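Local coordinates for protein putative peptidase (Clostridium acetobutylicum, PDB 3K9T) that is of unknown function but binds one zinc ion per subunit and may act in modified polysaccharide biosynthesis, with peptidase activity not expected despite its aminopeptidase-like region, at residues Thr41-Ile44 / Ile45-His48; Lys402-Leu405 / Leu406-Ala409. One frame throughout, in Å; residues are numbered along the deposited sequence.

Interaction 1 (Thr41-Ile44 / Ile45-His48)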
ATOM      1  N   THR A  41     -35.551   7.630 -32.312  1.00 20.91           N
ATOM      2  CA  THR A  41     -35.129   7.558 -30.922  1.00 22.26           C
ATOM      3  C   THR A  41     -34.881   8.957 -30.343  1.00 23.30           C
ATOM      4  O   THR A  41     -35.254   9.224 -29.209  1.00 20.97           O
ATOM      5  CB  THR A  41     -33.882   6.626 -30.773  1.00 21.81           C
ATOM      6  OG1 THR A  41     -34.259   5.320 -31.168  1.00 20.88           O
ATOM      7  CG2 THR A  41     -33.345   6.561 -29.335  1.00 11.25           C
HETATM    8  N   MSE A  42     -34.255   9.828 -31.135  1.00 24.16           N
HETATM    9  CA  MSE A  42     -34.063  11.223 -30.770  1.00 22.12           C
HETATM   10  C   MSE A  42     -35.415  11.945 -30.666  1.00 23.63           C
HETATM   11  O   MSE A  42     -35.577  12.860 -29.832  1.00 21.06           O
HETATM   12  CB  MSE A  42     -33.192  11.932 -31.797  1.00 21.43           C
HETATM   13  CG  MSE A  42     -31.793  11.348 -31.935  1.00 19.06           C
HETATM   14 SE   MSE A  42     -30.693  11.352 -30.301  0.75 14.30          SE
HETATM   15  CE  MSE A  42     -29.143  10.295 -30.978  1.00 17.18           C
ATOM     16  N   ASP A  43     -36.386  11.579 -31.503  1.00 22.28           N
ATOM     17  CA  ASP A  43     -37.702  12.199 -31.367  1.00 22.82           C
ATOM     18  C   ASP A  43     -38.314  11.889 -30.011  1.00 23.35           C
ATOM     19  O   ASP A  43     -38.879  12.769 -29.342  1.00 24.37           O
ATOM     20  CB  ASP A  43     -38.666  11.743 -32.471  1.00 24.58           C
ATOM     21  CG  ASP A  43     -38.257  12.233 -33.832  1.00 22.03           C
ATOM     22  OD1 ASP A  43     -37.596  13.267 -33.904  1.00 33.63           O
ATOM     23  OD2 ASP A  43     -38.604  11.599 -34.834  1.00 26.84           O
ATOM     24  N   ILE A  44     -38.209  10.627 -29.607  1.00 24.35           N
ATOM     25  CA  ILE A  44     -38.817  10.189 -28.361  1.00 25.67           C
ATOM     26  C   ILE A  44     -38.107  10.832 -27.192  1.00 25.48           C
ATOM     27  O   ILE A  44     -38.766  11.322 -26.281  1.00 24.16           O
ATOM     28  CB  ILE A  44     -38.902   8.634 -28.244  1.00 26.45           C
ATOM     29  CG1 ILE A  44     -39.886   8.117 -29.329  1.00 25.61           C
ATOM     30  CG2 ILE A  44     -39.310   8.252 -26.806  1.00 16.83           C
ATOM     31  CD1 ILE A  44     -39.746   6.674 -29.784  1.00 23.92           C
ATOM     32  N   ILE A  45     -36.774  10.874 -27.244  1.00 24.18           N
ATOM     33  CA  ILE A  45     -36.013  11.532 -26.193  1.00 21.57           C
ATOM     34  C   ILE A  45     -36.460  12.994 -26.039  1.00 22.78           C
ATOM     35  O   ILE A  45     -36.564  13.494 -24.909  1.00 19.31           O
ATOM     36  CB  ILE A  45     -34.465  11.466 -26.411  1.00 21.14           C
ATOM     37  CG1 ILE A  45     -33.977  10.018 -26.305  1.00 22.42           C
ATOM     38  CG2 ILE A  45     -33.749  12.346 -25.336  1.00 12.95           C
ATOM     39  CD1 ILE A  45     -32.585   9.701 -26.985  1.00 18.17           C
ATOM     40  N   ARG A  46     -36.763  13.663 -27.162  1.00 23.47           N
ATOM     41  CA  ARG A  46     -37.109  15.085 -27.128  1.00 24.00           C
ATOM     42  C   ARG A  46     -38.510  15.310 -26.624  1.00 24.29           C
ATOM     43  O   ARG A  46     -38.917  16.432 -26.492  1.00 27.02           O
ATOM     44  CB  ARG A  46     -36.864  15.778 -28.477  1.00 25.35           C
ATOM     45  CG  ARG A  46     -35.363  16.182 -28.642  1.00 31.30           C
ATOM     46  CD  ARG A  46     -35.047  16.760 -29.973  1.00 26.42           C
ATOM     47  NE  ARG A  46     -35.363  15.803 -31.018  1.00 28.68           N
ATOM     48  CZ  ARG A  46     -35.451  16.087 -32.316  1.00 37.36           C
ATOM     49  NH1 ARG A  46     -35.250  17.335 -32.791  1.00 36.96           N
ATOM     50  NH2 ARG A  46     -35.746  15.099 -33.146  1.00 34.26           N
ATOM     51  N   LYS A  47     -39.256  14.238 -26.357  1.00 23.59           N
ATOM     52  CA  LYS A  47     -40.498  14.354 -25.612  1.00 21.00           C
ATOM     53  C   LYS A  47     -40.214  14.524 -24.117  1.00 19.88           C
ATOM     54  O   LYS A  47     -41.094  14.905 -23.366  1.00 18.30           O
ATOM     55  CB  LYS A  47     -41.413  13.156 -25.819  1.00 21.56           C
ATOM     56  CG  LYS A  47     -41.981  13.064 -27.208  1.00 24.31           C
ATOM     57  CD  LYS A  47     -43.137  12.113 -27.255  1.00 25.10           C
ATOM     58  CE  LYS A  47     -42.701  10.687 -27.282  1.00 31.19           C
ATOM     59  NZ  LYS A  47     -43.878   9.820 -27.236  1.00 31.43           N
ATOM     60  N   HIS A  48     -38.982  14.292 -23.700  1.00 20.89           N
ATOM     61  CA  HIS A  48     -38.593  14.433 -22.306  1.00 22.30           C
ATOM     62  C   HIS A  48     -37.626  15.588 -22.041  1.00 22.30           C
ATOM     63  O   HIS A  48     -37.741  16.281 -21.019  1.00 23.60           O
ATOM     64  CB  HIS A  48     -37.952  13.123 -21.824  1.00 21.30           C
ATOM     65  CG  HIS A  48     -38.891  11.966 -21.838  1.00 21.34           C
ATOM     66  ND1 HIS A  48     -39.602  11.578 -20.727  1.00 24.56           N
ATOM     67  CD2 HIS A  48     -39.258  11.122 -22.836  1.00 26.34           C
ATOM     68  CE1 HIS A  48     -40.356  10.535 -21.032  1.00 25.98           C
ATOM     69  NE2 HIS A  48     -40.162  10.234 -22.304  1.00 23.49           N
TER

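Interaction 2 (Lys402-Leu405 / Leu406-Ala409)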
ATOM      1  N   LYS A 402      -6.589  23.168   2.354  1.00 43.14           N
ATOM      2  CA  LYS A 402      -6.133  22.184   1.396  1.00 26.05           C
ATOM      3  C   LYS A 402      -7.049  20.964   1.290  1.00 21.46           C
ATOM      4  O   LYS A 402      -6.998  20.259   0.315  1.00 39.65           O
ATOM      5  CB  LYS A 402      -4.700  21.775   1.757  1.00 25.81           C
ATOM      6  CG  LYS A 402      -3.683  22.904   1.461  1.00 46.87           C
ATOM      7  CD  LYS A 402      -2.253  22.583   1.960  1.00 66.04           C
ATOM      8  CE  LYS A 402      -1.838  23.446   3.154  1.00 69.16           C
ATOM      9  NZ  LYS A 402      -0.857  22.770   4.052  1.00 50.19           N
ATOM     10  N   ASN A 403      -7.881  20.713   2.293  1.00 39.44           N
ATOM     11  CA  ASN A 403      -8.749  19.546   2.272  1.00 19.97           C
ATOM     12  C   ASN A 403     -10.200  19.818   1.868  1.00 21.67           C
ATOM     13  O   ASN A 403     -10.854  20.673   2.436  1.00 17.92           O
ATOM     14  CB  ASN A 403      -8.759  18.889   3.634  1.00 41.92           C
ATOM     15  CG  ASN A 403      -7.403  18.384   4.040  1.00 34.70           C
ATOM     16  OD1 ASN A 403      -6.859  17.414   3.491  1.00 32.73           O
ATOM     17  ND2 ASN A 403      -6.854  19.028   5.025  1.00 29.73           N
ATOM     18  N   SER A 404     -10.684  19.037   0.905  1.00 15.92           N
ATOM     19  CA  SER A 404     -12.063  19.091   0.416  1.00 23.34           C
ATOM     20  C   SER A 404     -12.917  18.298   1.388  1.00 27.41           C
ATOM     21  O   SER A 404     -12.405  17.538   2.196  1.00 27.45           O
ATOM     22  CB  SER A 404     -12.163  18.449  -0.988  1.00 20.94           C
ATOM     23  OG  SER A 404     -11.908  17.021  -0.976  1.00 21.71           O
ATOM     24  N   LEU A 405     -14.222  18.461   1.307  1.00 23.95           N
ATOM     25  CA  LEU A 405     -15.123  17.676   2.138  1.00 15.62           C
ATOM     26  C   LEU A 405     -14.998  16.162   1.844  1.00 21.09           C
ATOM     27  O   LEU A 405     -15.169  15.331   2.745  1.00 27.28           O
ATOM     28  CB  LEU A 405     -16.580  18.132   1.936  1.00 18.90           C
ATOM     29  CG  LEU A 405     -16.970  19.542   2.342  1.00 19.29           C
ATOM     30  CD1 LEU A 405     -18.473  19.665   2.277  1.00  9.98           C
ATOM     31  CD2 LEU A 405     -16.484  19.847   3.752  1.00 18.08           C
ATOM     32  N   LEU A 406     -14.697  15.825   0.588  1.00 29.53           N
ATOM     33  CA  LEU A 406     -14.513  14.440   0.162  1.00 31.63           C
ATOM     34  C   LEU A 406     -13.258  13.895   0.846  1.00 21.85           C
ATOM     35  O   LEU A 406     -13.220  12.737   1.304  1.00 28.66           O
ATOM     36  CB  LEU A 406     -14.404  14.347  -1.369  1.00 22.17           C
ATOM     37  CG  LEU A 406     -14.439  12.959  -2.024  1.00 20.56           C
ATOM     38  CD1 LEU A 406     -15.703  12.239  -1.684  1.00 20.07           C
ATOM     39  CD2 LEU A 406     -14.192  13.023  -3.567  1.00 11.83           C
ATOM     40  N   ASP A 407     -12.253  14.752   0.958  1.00 15.51           N
ATOM     41  CA  ASP A 407     -11.021  14.379   1.664  1.00 22.45           C
ATOM     42  C   ASP A 407     -11.298  14.042   3.117  1.00 17.27           C
ATOM     43  O   ASP A 407     -10.773  13.064   3.664  1.00 28.68           O
ATOM     44  CB  ASP A 407      -9.987  15.506   1.594  1.00 26.91           C
ATOM     45  CG  ASP A 407      -9.372  15.676   0.199  1.00 26.23           C
ATOM     46  OD1 ASP A 407      -9.372  14.722  -0.629  1.00 35.55           O
ATOM     47  OD2 ASP A 407      -8.861  16.785  -0.057  1.00 28.48           O
ATOM     48  N   ILE A 408     -12.149  14.847   3.732  1.00 24.39           N
ATOM     49  CA  ILE A 408     -12.464  14.705   5.141  1.00 21.14           C
ATOM     50  C   ILE A 408     -13.341  13.450   5.294  1.00 28.64           C
ATOM     51  O   ILE A 408     -13.122  12.628   6.200  1.00 20.99           O
ATOM     52  CB  ILE A 408     -13.095  16.032   5.692  1.00 13.79           C
ATOM     53  CG1 ILE A 408     -12.103  17.203   5.544  1.00 23.54           C
ATOM     54  CG2 ILE A 408     -13.503  15.920   7.154  1.00 21.74           C
ATOM     55  CD1 ILE A 408     -12.763  18.588   5.627  1.00 12.02           C
ATOM     56  N   ALA A 409     -14.284  13.264   4.377  1.00 19.89           N
ATOM     57  CA  ALA A 409     -15.150  12.096   4.435  1.00 24.79           C
ATOM     58  C   ALA A 409     -14.291  10.844   4.337  1.00 33.31           C
ATOM     59  O   ALA A 409     -14.486   9.898   5.095  1.00 11.95           O
ATOM     60  CB  ALA A 409     -16.179  12.125   3.344  1.00 17.16           C
TER

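Interaction 1 (Thr41-Ile44 / Ile45-His48)
The carbonyl oxygen of Met42 is held twice by Arg46, whose backbone N lies 3.0 Å and whose side-chain NE 3.2 Å from Met42 O, the two donors arriving from opposite faces of the carbonyl plane. The NE-H bond is nearly straight (168°) and keeps the oxygen in the guanidinium plane, but NE stands above the carbonyl plane, off the lone-pair directions. A bend at chi3 (-59°) turns the arginine chain back alongside the last turn of the helix, where NH2 makes a salt bridge of 2.7 Å to Asp43 OD1. Arg46 meets the carboxylate through OD1, with the two flat groups 23° apart. Bonded at both NE and NH2, the guanidinium has its rotation restricted. All this takes place at the C-terminal end of helix 36-45 in the aminopeptidase-like region: Ile45 N still bonds to Thr41 O at 3.0 Å in the helical i to i+4 pattern, whereas Lys47 N turns to Ile44 O at 3.0 Å, an i to i+3 bond. The CD2 edge of the His48 ring faces Ile44 O in plane at 3.5 Å, while His48 ND1 bonds to Lys209. On the buried side, Ile45 CD1 lies 4.0 Å from Thr41 CG2 and 4.2 Å from the selenium of Met42, a selenomethionine. Ile45 also meets Val201 and Thr205 of helix 194-211; Ile44 packs on Leu22 and Leu26 of helix 12-26.

Interaction 2 (Lys402-Leu405 / Leu406-Ala409)
The carboxylate of Asp407 carries Ser404 OG over one face, almost straight above CG at 3.1 Å, without hydrogen-bond geometry. Ser404 N comes from the same side and donates to Asp407 OD2 at 3.1 Å, nearly straight (169°) but 40° out of the carboxylate plane. On the other side, beyond the edge rather than over the face, the Asn403 amide stands nearly at right angles to the carboxylate, with Asn403 OD1 4.1 Å from Asp407 OD2; its ND2 is bonded to Met398 O. The return bond runs from Asp407 N to Ser404 OG, 3.0 Å long. Ser404 CB-OG is turned between its own N and carbonyl carbon (chi1 67°), which places OG where Asp407 N can reach it. These reciprocal bonds form a capping box, with Ser404 as N-cap of helix 405-412 in the permutated winged helix-turn-helix domain. Regular helical bonding then begins, Ile408 N to Ser404 O at 3.1 Å and Ala409 N to Leu405 O at 2.8 Å. Leu405 turns to helix 416-428, and Ile408 to Trp394 and Met398 of helix 389-398. Both side chains of the box thus accept a backbone N-H, and a negative Asp407 would probably be favoured by the helix dipole.

Interaction 1 comes first along the chain and interaction 2 near its end; their centres are 40 Å apart and their nearest atoms about 29 Å, so they do not touch. They share no helix or sheet. Residues 41-48 close helix 36-45 in the aminopeptidase-like region and lead toward strand 52-57, an outermost strand of the mixed eight-stranded sheet; Thr41 has its side chain about 10 Å from that of the zinc ligand His190. Residues 402-409 open helix 405-412 in the C-terminal winged helix-turn-helix domain, away from the metal. One contact thus finishes a helix and the other starts one, in separate domains of the same subunit.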